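Long-range contact in galactitol 1-phosphate 5-dehydrogenase (PDB 4UEJ), which oxidises galactitol 1-phosphate to D-tagatose 6-phosphate with NAD(+) as electron acceptor, as a zinc-dependent dehydrogenase of the alcohol dehydrogenase family: residues 232-237 / 257-262. Numbering follows the deposited sequence.
Sequences LILETA and ALVGTL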
ATOM      1  N   LEU A 232       8.296  -9.176  -4.488  1.00  7.33           N
ATOM      2  CA  LEU A 232       8.114  -7.815  -4.970  1.00  6.02           C
ATOM      3  C   LEU A 232       7.350  -7.933  -6.265  1.00  7.84           C
ATOM      4  O   LEU A 232       7.867  -8.466  -7.261  1.00  9.53           O
ATOM      5  CB  LEU A 232       9.463  -7.122  -5.164  1.00  7.42           C
ATOM      6  CG  LEU A 232       9.442  -5.805  -5.926  1.00  8.29           C
ATOM      7  CD1 LEU A 232       8.529  -4.833  -5.193  1.00  9.07           C
ATOM      8  CD2 LEU A 232      10.867  -5.249  -6.039  1.00  9.70           C
ATOM      9  N   ILE A 233       6.110  -7.466  -6.241  1.00  6.06           N
ATOM     10  CA  ILE A 233       5.216  -7.579  -7.368  1.00  6.34           C
ATOM     11  C   ILE A 233       5.080  -6.205  -8.018  1.00  7.81           C
ATOM     12  O   ILE A 233       4.758  -5.224  -7.347  1.00 10.38           O
ATOM     13  CB  ILE A 233       3.842  -8.095  -6.921  1.00  7.29           C
ATOM     14  CG1 ILE A 233       3.979  -9.389  -6.100  1.00 10.31           C
ATOM     15  CG2 ILE A 233       2.921  -8.262  -8.099  1.00 12.23           C
ATOM     16  CD1 ILE A 233       2.671  -9.887  -5.496  1.00 11.62           C
ATOM     17  N   LEU A 234       5.358  -6.117  -9.307  1.00  7.64           N
ATOM     18  CA  LEU A 234       5.138  -4.854 -10.009  1.00  7.90           C
ATOM     19  C   LEU A 234       3.919  -4.985 -10.892  1.00  9.24           C
ATOM     20  O   LEU A 234       3.887  -5.815 -11.802  1.00 10.64           O
ATOM     21  CB  LEU A 234       6.338  -4.470 -10.871  1.00 10.97           C
ATOM     22  CG  LEU A 234       7.416  -3.591 -10.260  1.00 15.91           C
ATOM     23  CD1 LEU A 234       8.080  -4.326  -9.102  1.00 12.12           C
ATOM     24  CD2 LEU A 234       8.422  -3.202 -11.347  1.00 17.88           C
ATOM     25  N   GLU A 235       2.915  -4.170 -10.618  1.00  6.82           N
ATOM     26  CA  GLU A 235       1.715  -4.106 -11.427  1.00  8.21           C
ATOM     27  C   GLU A 235       1.948  -3.073 -12.520  1.00 11.18           C
ATOM     28  O   GLU A 235       1.935  -1.872 -12.243  1.00 11.81           O
ATOM     29  CB  GLU A 235       0.493  -3.735 -10.568  1.00 12.38           C
ATOM     30  CG  GLU A 235      -0.824  -4.216 -11.144  1.00 17.74           C
ATOM     31  CD  GLU A 235      -1.025  -3.730 -12.565  1.00 24.02           C
ATOM     32  OE1 GLU A 235      -1.137  -2.502 -12.777  1.00 22.54           O
ATOM     33  OE2 GLU A 235      -0.994  -4.573 -13.478  1.00 22.23           O
ATOM     34  N   THR A 236       2.137  -3.534 -13.758  1.00  8.19           N
ATOM     35  CA  THR A 236       2.412  -2.615 -14.863  1.00  8.51           C
ATOM     36  C   THR A 236       1.269  -2.527 -15.874  1.00 16.70           C
ATOM     37  O   THR A 236       1.292  -1.667 -16.754  1.00 16.05           O
ATOM     38  CB  THR A 236       3.703  -3.008 -15.620  1.00 10.30           C
ATOM     39  OG1 THR A 236       3.481  -4.180 -16.419  1.00 12.43           O
ATOM     40  CG2 THR A 236       4.828  -3.284 -14.631  1.00 11.23           C
ATOM     41  N   ALA A 237       0.267  -3.396 -15.747  1.00 13.52           N
ATOM     42  CA  ALA A 237      -0.800  -3.459 -16.750  1.00 15.27           C
ATOM     43  C   ALA A 237      -1.860  -2.364 -16.585  1.00 19.50           C
ATOM     44  O   ALA A 237      -2.532  -1.989 -17.551  1.00 22.55           O
ATOM     45  CB  ALA A 237      -1.462  -4.836 -16.728  1.00 21.73           C
ATOM     46  N   ALA A 257       4.235  -3.018  -5.854  1.00  6.69           N
ATOM     47  CA  ALA A 257       4.488  -1.710  -6.453  1.00  7.70           C
ATOM     48  C   ALA A 257       3.541  -1.456  -7.605  1.00  9.33           C
ATOM     49  O   ALA A 257       3.475  -2.233  -8.566  1.00 11.16           O
ATOM     50  CB  ALA A 257       5.923  -1.596  -6.921  1.00  7.38           C
ATOM     51  N   LEU A 258       2.814  -0.351  -7.511  1.00  6.61           N
ATOM     52  CA  LEU A 258       1.800  -0.021  -8.496  1.00  8.30           C
ATOM     53  C   LEU A 258       2.397   0.971  -9.468  1.00 14.14           C
ATOM     54  O   LEU A 258       2.714   2.090  -9.091  1.00 11.00           O
ATOM     55  CB  LEU A 258       0.557   0.567  -7.824  1.00 13.24           C
ATOM     56  CG  LEU A 258      -0.146  -0.310  -6.785  1.00 11.20           C
ATOM     57  CD1 LEU A 258      -1.285   0.469  -6.134  1.00 11.56           C
ATOM     58  CD2 LEU A 258      -0.658  -1.593  -7.406  1.00 15.18           C
ATOM     59  N   VAL A 259       2.514   0.541 -10.717  0.57  9.34           N
ATOM     60  CA  VAL A 259       3.172   1.318 -11.742  0.57 11.29           C
ATOM     61  C   VAL A 259       2.133   1.797 -12.748  0.57 14.12           C
ATOM     62  O   VAL A 259       2.202   2.909 -13.264  0.57 15.79           O
ATOM     63  CB  VAL A 259       4.258   0.471 -12.424  0.57 13.97           C
ATOM     64  CG1 VAL A 259       4.977   1.267 -13.483  0.57 14.36           C
ATOM     65  CG2 VAL A 259       5.232  -0.055 -11.372  0.57 15.88           C
ATOM     66  N   GLY A 260       1.147   0.946 -12.986  1.00 13.24           N
ATOM     67  CA  GLY A 260       0.129   1.181 -13.991  1.00 16.43           C
ATOM     68  C   GLY A 260      -1.041   1.999 -13.490  1.00 15.96           C
ATOM     69  O   GLY A 260      -1.647   1.683 -12.473  1.00 17.32           O
ATOM     70  N   THR A 261      -1.381   3.052 -14.225  0.50 20.43           N
ATOM     71  CA  THR A 261      -2.489   3.919 -13.839  0.50 22.95           C
ATOM     72  C   THR A 261      -3.822   3.397 -14.391  0.50 21.72           C
ATOM     73  O   THR A 261      -3.916   3.015 -15.559  0.50 21.27           O
ATOM     74  CB  THR A 261      -2.241   5.370 -14.315  0.50 26.08           C
ATOM     75  OG1 THR A 261      -3.446   6.134 -14.201  0.50 27.51           O
ATOM     76  CG2 THR A 261      -1.764   5.383 -15.755  0.50 25.91           C
ATOM     77  N   LEU A 262      -4.850   3.371 -13.546  1.00 21.23           N
ATOM     78  CA  LEU A 262      -6.137   2.801 -13.934  1.00 17.40           C
ATOM     79  C   LEU A 262      -7.011   3.803 -14.671  1.00 20.13           C
ATOM     80  O   LEU A 262      -6.991   4.991 -14.372  1.00 25.50           O
ATOM     81  CB  LEU A 262      -6.887   2.282 -12.702  1.00 19.31           C
ATOM     82  CG  LEU A 262      -6.827   0.790 -12.363  1.00 22.71           C
ATOM     83  CD1 LEU A 262      -5.452   0.195 -12.576  1.00 22.92           C
ATOM     84  CD2 LEU A 262      -7.289   0.598 -10.924  1.00 21.20           C
TER
HETATM   85  O   HOH W   1      -0.842  -0.493 -11.086  1.00 16.56           O
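E235 and the 257-260 backbone meet where two parallel strands end. A257 N donates a hydrogen bond to I233 O at 2.7 Å. E235 N donates one to A257 O at 2.9 Å. V259 N continues the pattern by bonding to E235 O. The same oxygen also accepts G260 N, at 3.0 Å. The two donors are tilted from the carbonyl plane, by 15° and 19°.

The E235 side chain starts beside L258: its CB lies 4.0 Å from L258 CD2. CG stands anti to the backbone N (chi1 -155°), and the bend at chi2 turns the carboxylate toward A237 and G260. A water 2.6 Å from E235 OE1 also lies within hydrogen-bonding distance of G260 O, and it has more acceptors around it than protons. G238 N binds OE1 as well. OE2 is held by A237 N and by T242 OG1 of the following helix.

Strand 231-235, helix 240-249 and strand 255-258 form a beta-alpha-beta unit of the Rossmann-type domain. In this family NAD binds at the carboxyl ends of the parallel strands. Replacing E235 by an alanine would remove the carboxylate, and the A237 and G238 amides and T242 OG1 would probably lose their shared partner.

On the other face of the sheet L234 CD1 rests on A257 CB at 4.1 Å. F153, on helix 143-155, packs on L234. In the conformer described, V259 CG2 faces L234 CG, and V259 also touches V148 and A152 of that helix. Its side chain then lies about 5 Å from a bound glycerol.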